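Local coordinates for protein aspartokinase 1, chloroplastic (Arabidopsis thaliana, PDB 2CDQ) that catalyses the ATP-dependent phosphorylation of L-aspartate, the first step of the aspartate-family pathway to lysine, threonine, methionine and isoleucine, at residues I61-A65 against S233-A237; E148-T152 against I211-L216; F182-I187 against V225-R230. All blocks are in the same frame, centred on the assembly; numbering follows the deposited sequence.

Interaction 1: I61-A65 against S233-A237. With LYS (lysine), chain D.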
ATOM      1  N   ILE A  61      -2.397  24.022  33.805  1.00 61.86           N
ATOM      2  CA  ILE A  61      -2.180  22.595  34.001  1.00 60.72           C
ATOM      3  C   ILE A  61      -3.287  21.766  33.356  1.00 60.00           C
ATOM      4  O   ILE A  61      -4.474  21.995  33.592  1.00 59.88           O
ATOM      5  CB  ILE A  61      -2.018  22.245  35.500  1.00 60.79           C
ATOM      6  CG1 ILE A  61      -0.996  23.179  36.173  1.00 60.65           C
ATOM      7  CG2 ILE A  61      -1.651  20.765  35.687  1.00 60.53           C
ATOM      8  CD1 ILE A  61       0.454  23.071  35.646  1.00 60.48           C
ATOM      9  N   VAL A  62      -2.875  20.817  32.521  1.00 59.08           N
ATOM     10  CA  VAL A  62      -3.792  19.885  31.882  1.00 58.19           C
ATOM     11  C   VAL A  62      -3.576  18.518  32.503  1.00 57.50           C
ATOM     12  O   VAL A  62      -2.479  17.956  32.415  1.00 57.46           O
ATOM     13  CB  VAL A  62      -3.558  19.805  30.351  1.00 58.17           C
ATOM     14  CG1 VAL A  62      -4.492  18.782  29.716  1.00 58.29           C
ATOM     15  CG2 VAL A  62      -3.776  21.156  29.707  1.00 58.20           C
ATOM     16  N   LEU A  63      -4.620  17.985  33.131  1.00 56.64           N
ATOM     17  CA  LEU A  63      -4.527  16.680  33.781  1.00 55.93           C
ATOM     18  C   LEU A  63      -5.344  15.599  33.101  1.00 55.99           C
ATOM     19  O   LEU A  63      -6.487  15.821  32.699  1.00 55.70           O
ATOM     20  CB  LEU A  63      -4.940  16.757  35.253  1.00 55.40           C
ATOM     21  CG  LEU A  63      -4.086  17.538  36.244  1.00 53.92           C
ATOM     22  CD1 LEU A  63      -4.640  17.307  37.626  1.00 52.51           C
ATOM     23  CD2 LEU A  63      -2.627  17.120  36.178  1.00 53.52           C
ATOM     24  N   SER A  64      -4.736  14.422  32.993  1.00 56.25           N
ATOM     25  CA  SER A  64      -5.453  13.198  32.663  1.00 56.79           C
ATOM     26  C   SER A  64      -6.164  12.671  33.913  1.00 56.85           C
ATOM     27  O   SER A  64      -6.090  13.291  34.973  1.00 57.01           O
ATOM     28  CB  SER A  64      -4.473  12.154  32.138  1.00 56.80           C
ATOM     29  OG  SER A  64      -3.913  12.572  30.906  1.00 58.16           O
ATOM     30  N   ALA A  65      -6.853  11.539  33.792  1.00 56.88           N
ATOM     31  CA  ALA A  65      -7.451  10.876  34.947  1.00 57.14           C
ATOM     32  C   ALA A  65      -6.355  10.186  35.753  1.00 57.49           C
ATOM     33  O   ALA A  65      -5.273   9.933  35.226  1.00 57.68           O
ATOM     34  CB  ALA A  65      -8.483   9.875  34.496  1.00 56.94           C
ATOM     35  N   SER A 233      -5.528  14.129  26.057  1.00 60.69           N
ATOM     36  CA  SER A 233      -5.127  15.280  26.856  1.00 60.17           C
ATOM     37  C   SER A 233      -4.042  16.116  26.183  1.00 59.95           C
ATOM     38  O   SER A 233      -3.981  17.333  26.395  1.00 60.31           O
ATOM     39  CB  SER A 233      -4.696  14.850  28.256  1.00 60.17           C
ATOM     40  OG  SER A 233      -5.766  14.225  28.938  1.00 59.73           O
ATOM     41  N   ASP A 234      -3.202  15.477  25.367  1.00 59.27           N
ATOM     42  CA  ASP A 234      -2.183  16.201  24.599  1.00 58.88           C
ATOM     43  C   ASP A 234      -2.851  17.282  23.741  1.00 58.56           C
ATOM     44  O   ASP A 234      -2.419  18.441  23.742  1.00 58.57           O
ATOM     45  CB  ASP A 234      -1.348  15.253  23.716  1.00 59.03           C
ATOM     46  CG  ASP A 234      -0.475  14.277  24.520  1.00 59.01           C
ATOM     47  OD1 ASP A 234       0.040  14.633  25.607  1.00 58.54           O
ATOM     48  OD2 ASP A 234      -0.284  13.141  24.037  1.00 58.90           O
ATOM     49  N   LEU A 235      -3.918  16.899  23.035  1.00 58.04           N
ATOM     50  CA  LEU A 235      -4.686  17.828  22.203  1.00 57.69           C
ATOM     51  C   LEU A 235      -5.208  19.031  22.996  1.00 57.49           C
ATOM     52  O   LEU A 235      -5.121  20.173  22.532  1.00 57.58           O
ATOM     53  CB  LEU A 235      -5.847  17.108  21.510  1.00 57.59           C
ATOM     54  CG  LEU A 235      -6.710  17.924  20.536  1.00 57.28           C
ATOM     55  CD1 LEU A 235      -5.868  18.567  19.441  1.00 56.32           C
ATOM     56  CD2 LEU A 235      -7.816  17.060  19.932  1.00 57.03           C
ATOM     57  N   THR A 236      -5.742  18.763  24.187  1.00 56.98           N
ATOM     58  CA  THR A 236      -6.210  19.810  25.086  1.00 56.36           C
ATOM     59  C   THR A 236      -5.102  20.807  25.369  1.00 56.17           C
ATOM     60  O   THR A 236      -5.336  22.018  25.337  1.00 56.09           O
ATOM     61  CB  THR A 236      -6.720  19.216  26.403  1.00 56.15           C
ATOM     62  OG1 THR A 236      -7.814  18.351  26.117  1.00 56.00           O
ATOM     63  CG2 THR A 236      -7.202  20.298  27.341  1.00 55.91           C
ATOM     64  N   ALA A 237      -3.900  20.293  25.627  1.00 55.78           N
ATOM     65  CA  ALA A 237      -2.754  21.143  25.927  1.00 55.61           C
ATOM     66  C   ALA A 237      -2.382  22.046  24.748  1.00 55.54           C
ATOM     67  O   ALA A 237      -2.186  23.244  24.931  1.00 55.34           O
ATOM     68  CB  ALA A 237      -1.566  20.309  26.364  1.00 55.50           C
TER
HETATM   69  N   LYS D 601      -7.210  10.464  30.758  0.60 57.49           N
HETATM   70  CA  LYS D 601      -6.672   9.181  30.217  0.60 57.63           C
HETATM   71  C   LYS D 601      -5.272   8.864  30.778  0.60 57.67           C
HETATM   72  O   LYS D 601      -5.097   8.792  31.997  0.60 57.63           O
HETATM   73  CB  LYS D 601      -6.688   9.200  28.683  0.60 57.62           C
HETATM   74  CG  LYS D 601      -6.169  10.494  28.056  0.60 57.82           C
HETATM   75  CD  LYS D 601      -5.959  10.340  26.561  0.60 58.36           C
HETATM   76  CE  LYS D 601      -4.765   9.447  26.246  0.60 58.59           C
HETATM   77  NZ  LYS D 601      -4.582   9.288  24.778  0.60 58.59           N
HETATM   78  OXT LYS D 601      -4.282   8.670  30.065  0.60 57.64           O

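Interaction 2: E148-T152 against I211-L216. With LYS (lysine), chain D.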
ATOM      1  N   GLU A 148     -11.272  12.515  34.597  1.00 60.25           N
ATOM      2  CA  GLU A 148     -10.607  13.817  34.646  1.00 60.37           C
ATOM      3  C   GLU A 148     -11.337  14.797  35.554  1.00 60.24           C
ATOM      4  O   GLU A 148     -10.720  15.698  36.121  1.00 60.46           O
ATOM      5  CB  GLU A 148     -10.465  14.418  33.245  1.00 60.46           C
ATOM      6  CG  GLU A 148      -9.539  13.647  32.307  1.00 61.29           C
ATOM      7  CD  GLU A 148     -10.156  12.358  31.772  1.00 62.68           C
ATOM      8  OE1 GLU A 148      -9.413  11.553  31.174  1.00 63.73           O
ATOM      9  OE2 GLU A 148     -11.374  12.140  31.945  1.00 63.09           O
ATOM     10  N   CYS A 149     -12.648  14.617  35.694  1.00 59.99           N
ATOM     11  CA  CYS A 149     -13.428  15.455  36.598  1.00 59.88           C
ATOM     12  C   CYS A 149     -13.011  15.252  38.047  1.00 59.56           C
ATOM     13  O   CYS A 149     -12.922  16.214  38.811  1.00 59.67           O
ATOM     14  CB  CYS A 149     -14.920  15.202  36.424  1.00 59.95           C
ATOM     15  SG  CYS A 149     -15.548  15.893  34.894  1.00 60.91           S
ATOM     16  N   LEU A 150     -12.754  13.997  38.415  1.00 59.03           N
ATOM     17  CA  LEU A 150     -12.228  13.676  39.729  1.00 58.40           C
ATOM     18  C   LEU A 150     -10.796  14.179  39.837  1.00 58.51           C
ATOM     19  O   LEU A 150     -10.460  14.959  40.732  1.00 58.52           O
ATOM     20  CB  LEU A 150     -12.277  12.175  39.961  1.00 57.90           C
ATOM     21  CG  LEU A 150     -13.642  11.569  40.248  1.00 57.59           C
ATOM     22  CD1 LEU A 150     -13.582  10.075  40.013  1.00 57.76           C
ATOM     23  CD2 LEU A 150     -14.086  11.866  41.664  1.00 57.67           C
ATOM     24  N   SER A 151      -9.969  13.740  38.894  1.00 58.56           N
ATOM     25  CA  SER A 151      -8.547  14.045  38.860  1.00 58.61           C
ATOM     26  C   SER A 151      -8.242  15.521  39.106  1.00 58.43           C
ATOM     27  O   SER A 151      -7.543  15.863  40.061  1.00 58.49           O
ATOM     28  CB  SER A 151      -7.975  13.607  37.520  1.00 58.64           C
ATOM     29  OG  SER A 151      -6.604  13.931  37.434  1.00 60.22           O
ATOM     30  N   THR A 152      -8.769  16.388  38.244  1.00 58.25           N
ATOM     31  CA  THR A 152      -8.539  17.829  38.353  1.00 57.93           C
ATOM     32  C   THR A 152      -8.983  18.422  39.693  1.00 57.91           C
ATOM     33  O   THR A 152      -8.258  19.229  40.277  1.00 58.04           O
ATOM     34  CB  THR A 152      -9.200  18.617  37.198  1.00 57.94           C
ATOM     35  OG1 THR A 152     -10.530  18.127  36.968  1.00 57.24           O
ATOM     36  CG2 THR A 152      -8.380  18.476  35.934  1.00 57.79           C
ATOM     37  N   ILE A 211      -6.484  24.456  36.312  1.00 62.50           N
ATOM     38  CA  ILE A 211      -6.323  23.008  36.256  1.00 61.88           C
ATOM     39  C   ILE A 211      -7.448  22.446  35.395  1.00 61.58           C
ATOM     40  O   ILE A 211      -8.579  22.308  35.860  1.00 61.58           O
ATOM     41  CB  ILE A 211      -6.355  22.368  37.674  1.00 61.84           C
ATOM     42  CG1 ILE A 211      -5.485  23.156  38.670  1.00 61.54           C
ATOM     43  CG2 ILE A 211      -5.947  20.893  37.623  1.00 61.87           C
ATOM     44  CD1 ILE A 211      -3.986  23.198  38.360  1.00 60.70           C
ATOM     45  N   VAL A 212      -7.127  22.130  34.139  1.00 61.20           N
ATOM     46  CA  VAL A 212      -8.134  21.747  33.141  1.00 60.87           C
ATOM     47  C   VAL A 212      -8.164  20.237  32.845  1.00 60.81           C
ATOM     48  O   VAL A 212      -7.116  19.597  32.691  1.00 60.79           O
ATOM     49  CB  VAL A 212      -7.938  22.519  31.805  1.00 60.73           C
ATOM     50  CG1 VAL A 212      -9.220  22.497  30.979  1.00 60.43           C
ATOM     51  CG2 VAL A 212      -7.516  23.962  32.067  1.00 60.94           C
ATOM     52  N   THR A 213      -9.381  19.690  32.770  1.00 60.66           N
ATOM     53  CA  THR A 213      -9.625  18.311  32.340  1.00 60.47           C
ATOM     54  C   THR A 213      -9.149  18.141  30.899  1.00 60.84           C
ATOM     55  O   THR A 213      -9.325  19.042  30.077  1.00 60.81           O
ATOM     56  CB  THR A 213     -11.118  17.970  32.385  1.00 60.27           C
ATOM     57  OG1 THR A 213     -11.823  18.845  31.503  1.00 59.09           O
ATOM     58  CG2 THR A 213     -11.673  18.116  33.794  1.00 60.07           C
ATOM     59  N   GLY A 214      -8.580  16.982  30.588  1.00 60.96           N
ATOM     60  CA  GLY A 214      -7.809  16.842  29.366  1.00 61.33           C
ATOM     61  C   GLY A 214      -8.504  16.197  28.187  1.00 61.70           C
ATOM     62  O   GLY A 214      -8.258  16.544  27.030  1.00 62.03           O
ATOM     63  N   PHE A 215      -9.381  15.253  28.461  1.00 61.65           N
ATOM     64  CA  PHE A 215      -9.833  14.360  27.405  1.00 61.61           C
ATOM     65  C   PHE A 215     -11.204  14.811  26.868  1.00 62.14           C
ATOM     66  O   PHE A 215     -11.824  14.120  26.062  1.00 62.27           O
ATOM     67  CB  PHE A 215      -9.839  12.937  27.991  1.00 61.11           C
ATOM     68  CG  PHE A 215      -9.989  11.835  26.990  1.00 59.49           C
ATOM     69  CD1 PHE A 215      -9.708  12.022  25.647  1.00 58.91           C
ATOM     70  CD2 PHE A 215     -10.389  10.572  27.421  1.00 58.09           C
ATOM     71  CE1 PHE A 215      -9.856  10.975  24.744  1.00 58.34           C
ATOM     72  CE2 PHE A 215     -10.530   9.525  26.534  1.00 57.00           C
ATOM     73  CZ  PHE A 215     -10.264   9.722  25.194  1.00 57.63           C
ATOM     74  N   LEU A 216     -11.641  16.002  27.278  1.00 62.56           N
ATOM     75  CA  LEU A 216     -13.062  16.352  27.222  1.00 63.11           C
ATOM     76  C   LEU A 216     -13.453  17.582  26.403  1.00 63.97           C
ATOM     77  O   LEU A 216     -12.673  18.528  26.246  1.00 64.09           O
ATOM     78  CB  LEU A 216     -13.621  16.489  28.642  1.00 62.76           C
ATOM     79  CG  LEU A 216     -13.320  15.374  29.641  1.00 62.01           C
ATOM     80  CD1 LEU A 216     -13.906  15.730  30.995  1.00 62.02           C
ATOM     81  CD2 LEU A 216     -13.848  14.031  29.159  1.00 61.04           C
TER
HETATM   82  N   LYS D 601      -7.210  10.464  30.758  0.60 57.49           N
HETATM   83  CA  LYS D 601      -6.672   9.181  30.217  0.60 57.63           C
HETATM   84  C   LYS D 601      -5.272   8.864  30.778  0.60 57.67           C
HETATM   85  O   LYS D 601      -5.097   8.792  31.997  0.60 57.63           O
HETATM   86  CB  LYS D 601      -6.688   9.200  28.683  0.60 57.62           C
HETATM   87  CG  LYS D 601      -6.169  10.494  28.056  0.60 57.82           C
HETATM   88  CD  LYS D 601      -5.959  10.340  26.561  0.60 58.36           C
HETATM   89  CE  LYS D 601      -4.765   9.447  26.246  0.60 58.59           C
HETATM   90  NZ  LYS D 601      -4.582   9.288  24.778  0.60 58.59           N
HETATM   91  OXT LYS D 601      -4.282   8.670  30.065  0.60 57.64           O

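Interaction 3: F182-I187 against V225-R230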
ATOM      1  N   PHE A 182     -19.179  10.767  19.343  1.00 71.45           N
ATOM      2  CA  PHE A 182     -18.767  10.659  20.735  1.00 71.84           C
ATOM      3  C   PHE A 182     -17.353  10.128  21.043  1.00 72.12           C
ATOM      4  O   PHE A 182     -16.547  10.817  21.678  1.00 72.32           O
ATOM      5  CB  PHE A 182     -19.870  10.003  21.572  1.00 71.74           C
ATOM      6  CG  PHE A 182     -21.024  10.921  21.830  1.00 71.92           C
ATOM      7  CD1 PHE A 182     -20.952  11.883  22.840  1.00 71.95           C
ATOM      8  CD2 PHE A 182     -22.165  10.867  21.038  1.00 71.72           C
ATOM      9  CE1 PHE A 182     -22.009  12.760  23.070  1.00 71.46           C
ATOM     10  CE2 PHE A 182     -23.226  11.736  21.263  1.00 71.19           C
ATOM     11  CZ  PHE A 182     -23.145  12.686  22.278  1.00 71.27           C
ATOM     12  N   THR A 183     -17.046   8.918  20.599  1.00 72.08           N
ATOM     13  CA  THR A 183     -15.721   8.372  20.831  1.00 71.99           C
ATOM     14  C   THR A 183     -14.640   9.297  20.235  1.00 71.75           C
ATOM     15  O   THR A 183     -13.499   9.310  20.701  1.00 71.77           O
ATOM     16  CB  THR A 183     -15.636   6.928  20.294  1.00 72.20           C
ATOM     17  OG1 THR A 183     -16.585   6.111  21.005  1.00 72.37           O
ATOM     18  CG2 THR A 183     -14.230   6.338  20.471  1.00 72.81           C
ATOM     19  N   ASN A 184     -15.030  10.108  19.247  1.00 71.42           N
ATOM     20  CA  ASN A 184     -14.085  10.922  18.474  1.00 71.01           C
ATOM     21  C   ASN A 184     -14.528  12.374  18.223  1.00 70.51           C
ATOM     22  O   ASN A 184     -14.582  12.830  17.080  1.00 70.57           O
ATOM     23  CB  ASN A 184     -13.760  10.213  17.148  1.00 71.05           C
ATOM     24  CG  ASN A 184     -12.570  10.822  16.431  1.00 71.46           C
ATOM     25  OD1 ASN A 184     -11.491  10.980  17.006  1.00 72.35           O
ATOM     26  ND2 ASN A 184     -12.762  11.162  15.165  1.00 72.09           N
ATOM     27  N   GLY A 185     -14.825  13.103  19.293  1.00 69.99           N
ATOM     28  CA  GLY A 185     -15.219  14.508  19.191  1.00 69.41           C
ATOM     29  C   GLY A 185     -14.176  15.434  18.585  1.00 69.13           C
ATOM     30  O   GLY A 185     -13.063  15.559  19.096  1.00 69.31           O
ATOM     31  N   ASP A 186     -14.548  16.095  17.497  1.00 68.74           N
ATOM     32  CA  ASP A 186     -13.640  16.975  16.772  1.00 68.41           C
ATOM     33  C   ASP A 186     -13.740  18.415  17.276  1.00 67.99           C
ATOM     34  O   ASP A 186     -14.837  18.964  17.395  1.00 67.82           O
ATOM     35  CB  ASP A 186     -13.960  16.910  15.275  1.00 68.61           C
ATOM     36  CG  ASP A 186     -12.805  17.370  14.398  1.00 69.45           C
ATOM     37  OD1 ASP A 186     -11.703  17.639  14.922  1.00 70.41           O
ATOM     38  OD2 ASP A 186     -13.002  17.458  13.168  1.00 70.36           O
ATOM     39  N   ILE A 187     -12.592  19.022  17.571  1.00 67.61           N
ATOM     40  CA  ILE A 187     -12.550  20.413  18.037  1.00 67.36           C
ATOM     41  C   ILE A 187     -12.913  21.402  16.922  1.00 67.38           C
ATOM     42  O   ILE A 187     -12.278  21.413  15.863  1.00 67.33           O
ATOM     43  CB  ILE A 187     -11.173  20.780  18.642  1.00 67.21           C
ATOM     44  CG1 ILE A 187     -10.935  19.986  19.935  1.00 67.25           C
ATOM     45  CG2 ILE A 187     -11.082  22.289  18.893  1.00 67.09           C
ATOM     46  CD1 ILE A 187      -9.669  20.354  20.697  1.00 66.40           C
ATOM     47  N   VAL A 225     -21.426  15.939  27.083  1.00 62.41           N
ATOM     48  CA  VAL A 225     -19.997  15.742  27.331  1.00 62.07           C
ATOM     49  C   VAL A 225     -19.373  14.850  26.258  1.00 61.97           C
ATOM     50  O   VAL A 225     -19.943  13.827  25.866  1.00 62.14           O
ATOM     51  CB  VAL A 225     -19.724  15.161  28.743  1.00 62.00           C
ATOM     52  CG1 VAL A 225     -18.232  15.132  29.028  1.00 61.64           C
ATOM     53  CG2 VAL A 225     -20.447  15.983  29.816  1.00 62.07           C
ATOM     54  N   THR A 226     -18.197  15.252  25.797  1.00 61.59           N
ATOM     55  CA  THR A 226     -17.538  14.602  24.679  1.00 61.40           C
ATOM     56  C   THR A 226     -16.060  14.334  24.982  1.00 61.03           C
ATOM     57  O   THR A 226     -15.415  15.136  25.652  1.00 60.95           O
ATOM     58  CB  THR A 226     -17.695  15.481  23.415  1.00 61.47           C
ATOM     59  OG1 THR A 226     -18.846  15.052  22.681  1.00 61.69           O
ATOM     60  CG2 THR A 226     -16.484  15.396  22.520  1.00 62.03           C
ATOM     61  N   THR A 227     -15.536  13.206  24.498  1.00 60.66           N
ATOM     62  CA  THR A 227     -14.092  12.939  24.553  1.00 60.44           C
ATOM     63  C   THR A 227     -13.434  13.200  23.204  1.00 60.52           C
ATOM     64  O   THR A 227     -14.037  12.967  22.160  1.00 60.31           O
ATOM     65  CB  THR A 227     -13.748  11.507  25.023  1.00 60.26           C
ATOM     66  OG1 THR A 227     -14.340  10.548  24.142  1.00 60.43           O
ATOM     67  CG2 THR A 227     -14.238  11.273  26.430  1.00 59.62           C
ATOM     68  N   LEU A 228     -12.188  13.666  23.237  1.00 60.85           N
ATOM     69  CA  LEU A 228     -11.507  14.162  22.036  1.00 61.28           C
ATOM     70  C   LEU A 228     -10.862  13.086  21.149  1.00 61.76           C
ATOM     71  O   LEU A 228     -10.155  13.413  20.194  1.00 61.75           O
ATOM     72  CB  LEU A 228     -10.478  15.238  22.420  1.00 61.10           C
ATOM     73  CG  LEU A 228     -10.989  16.420  23.256  1.00 60.59           C
ATOM     74  CD1 LEU A 228      -9.851  17.315  23.701  1.00 60.36           C
ATOM     75  CD2 LEU A 228     -12.045  17.230  22.517  1.00 59.90           C
ATOM     76  N   GLY A 229     -11.129  11.815  21.454  1.00 62.37           N
ATOM     77  CA  GLY A 229     -10.569  10.688  20.707  1.00 62.94           C
ATOM     78  C   GLY A 229      -9.083  10.546  20.965  1.00 63.50           C
ATOM     79  O   GLY A 229      -8.576  11.026  21.981  1.00 63.68           O
ATOM     80  N   ARG A 230      -8.377   9.884  20.049  1.00 63.84           N
ATOM     81  CA  ARG A 230      -6.914   9.854  20.078  1.00 63.99           C
ATOM     82  C   ARG A 230      -6.424  11.293  20.133  1.00 63.86           C
ATOM     83  O   ARG A 230      -7.128  12.219  19.705  1.00 64.00           O
ATOM     84  CB  ARG A 230      -6.363   9.169  18.826  1.00 64.21           C
ATOM     85  CG  ARG A 230      -6.810   7.734  18.641  1.00 64.98           C
ATOM     86  CD  ARG A 230      -6.718   7.310  17.177  1.00 66.67           C
ATOM     87  NE  ARG A 230      -7.306   5.992  16.905  1.00 67.94           N
ATOM     88  CZ  ARG A 230      -7.211   4.919  17.694  1.00 68.47           C
ATOM     89  NH1 ARG A 230      -6.528   4.965  18.832  1.00 68.46           N
ATOM     90  NH2 ARG A 230      -7.794   3.782  17.332  1.00 68.60           N
TER

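Interaction 1: I61-A65 against S233-A237
In the active-site cleft of the amino acid kinase fold, Ser64 just beyond a sheet strand meets Ser233 in the first turn of a helix, and Val62 packs behind them. Strand 61-63 and helix 233-237 run nearly antiparallel, at 164°, with their axes 8.4 Å apart. Ser64 OG and Ser233 OG share a hydrogen bond of 3.2 Å, and either hydroxyl could be the donor. Serine suits both places, being small enough for a cleft wall yet polar. Deeper in, the two methyls of Val62 divide the helix between them. CG1, anti to the backbone N (chi1 178°), lies 3.9 Å from Thr236 CG2, while CG2 reaches Ala237 CB at 4.1 Å; the small alanine lets the strand come close. A bound lysine lies beside the two serines, its N 3.2 Å from Ala65 N and its CD 3.8 Å from Ser233 N. By similarity, Ser64 also contributes to ATP binding. Strand 59-63 lies between parallel neighbours 29-33 and 209-219. Leu63 turns to the other side of the sheet, onto helix 137-161, and Asp234 forms a salt bridge with Lys32 of strand 29-33.

Interaction 2: E148-T152 against I211-L216
Glu148, a substrate-binding residue, sits on a helix that runs nearly antiparallel over strand 211-213, at 168°, and its aliphatic part packs on Thr213 while its carboxylate turns to the ligand pocket. The apolar contacts follow the strand. Glu148 CB is 3.7 Å from Thr213 CB, and one turn on, Thr152 CG2 meets Ile211 CG2 at 3.8 Å. Thr213 CG2 rests against both Glu148 O and Thr152 OG1, 3.4 Å from the latter, with the two threonine side chains crossing at about a right angle. Cys149 SG adds a looser touch on Leu216 CD1, at 4.2 Å. Beta-branched residues suit positions 211 and 213, since the branch methyls CG2 of Ile211 and Thr213 both meet the helix.

The polar contacts serve the helix and the ligand. Glu148 O accepts the helical N-H of Thr152 and a second hydrogen bond from the hydroxyl of the same residue. Thr152 OG1 lies 2.6 Å from Glu148 O and has Gln168 OE1 as its other partner, while the Thr152 methyl faces the strand. Thr213 OG1 is instead hydrogen-bonded to Ala171 N, outside the contact. The Glu148 chain bends at chi2 (75°), which carries the carboxylate past Gly214 to Phe215. There OE1 lies at the ring edge, carboxylate and ring planes 64° apart, and accepts a hydrogen bond from the amino N of a bound lysine, modelled too short for its length to be taken literally. Lysine CD stands 4.2 Å above the centre of one Phe215 face, so acid and aromatic ring together line the pocket.

Helix 137-161 covers strand 209-219, which lies between parallel strands 59-63 and 166-169, and Leu150 turns away from it onto helix 113-132.

Interaction 3: F182-I187 against V225-R230
Gly185 and Thr227 join an irregular loop to a short strand by a single backbone hydrogen bond, Gly185 N to Thr227 O at 3.0 Å, with an angle of 143° at the hydrogen. Nearby, Gly229 CA approaches Thr183 O at 3.2 Å in a CA-H...O contact. Both glycines suit their places: the bare CA of Gly185 lies 3.7 Å from Thr226 CG2, on a side where a side chain would have to point at the strand, and Gly229 has a positive phi (70°), readily adopted by glycine, as the chain turns out of strand 225-227.

The side chains close the two ends of the contact. Phe182 brings its ring edge to the strand: Val225 O lies near the ring plane, 3.6 Å from Phe182 CE1, and the Phe182 and Thr226 side chains cross at about a right angle. This places an aromatic C-H edge, slightly positive, beside a carbonyl oxygen. At the other end Ile187 CG1 meets Leu228 CD2 at 3.9 Å, an aliphatic pair that continues onto Leu235 of helix 232-244. Asn184, with CG anti to its N (chi1 -167°), swings OD1 back to 3.8 Å from Gly229 CA.

Around the contact, strand 225-227 pairs antiparallel with strand 209-219, and Asp141 of helix 137-161 accepts the N-H of Thr227. Ile187 and Leu228 both pack on helix 232-244. Arg230 leaves toward the regulatory region, making a cation-pi contact with Trp392, a hydrogen bond to Leu391 O and packing on Leu352 of the second subunit.

From the N terminus, residues 61-65 come first and wait for 233-237, so interaction 1 closes the longest loop, with 167 residues between its segments. The other two lie inside it. Interaction 2 opens at 148-152 and closes at 211-216; interaction 3 opens at 182-187, within that loop, and closes at 225-230, beyond it, so these two cross. Strands 59-63 and 209-219 are neighbours in one sheet, carrying helix 232-244 against the first and helix 137-161 against the second. Strand 225-227 then extends the sheet beside 209-219 and leads into helix 232-244. Interactions 1 and 2 share the bound lysine; interaction 3 reaches the pocket's surroundings through Phe215, which touches Gly229.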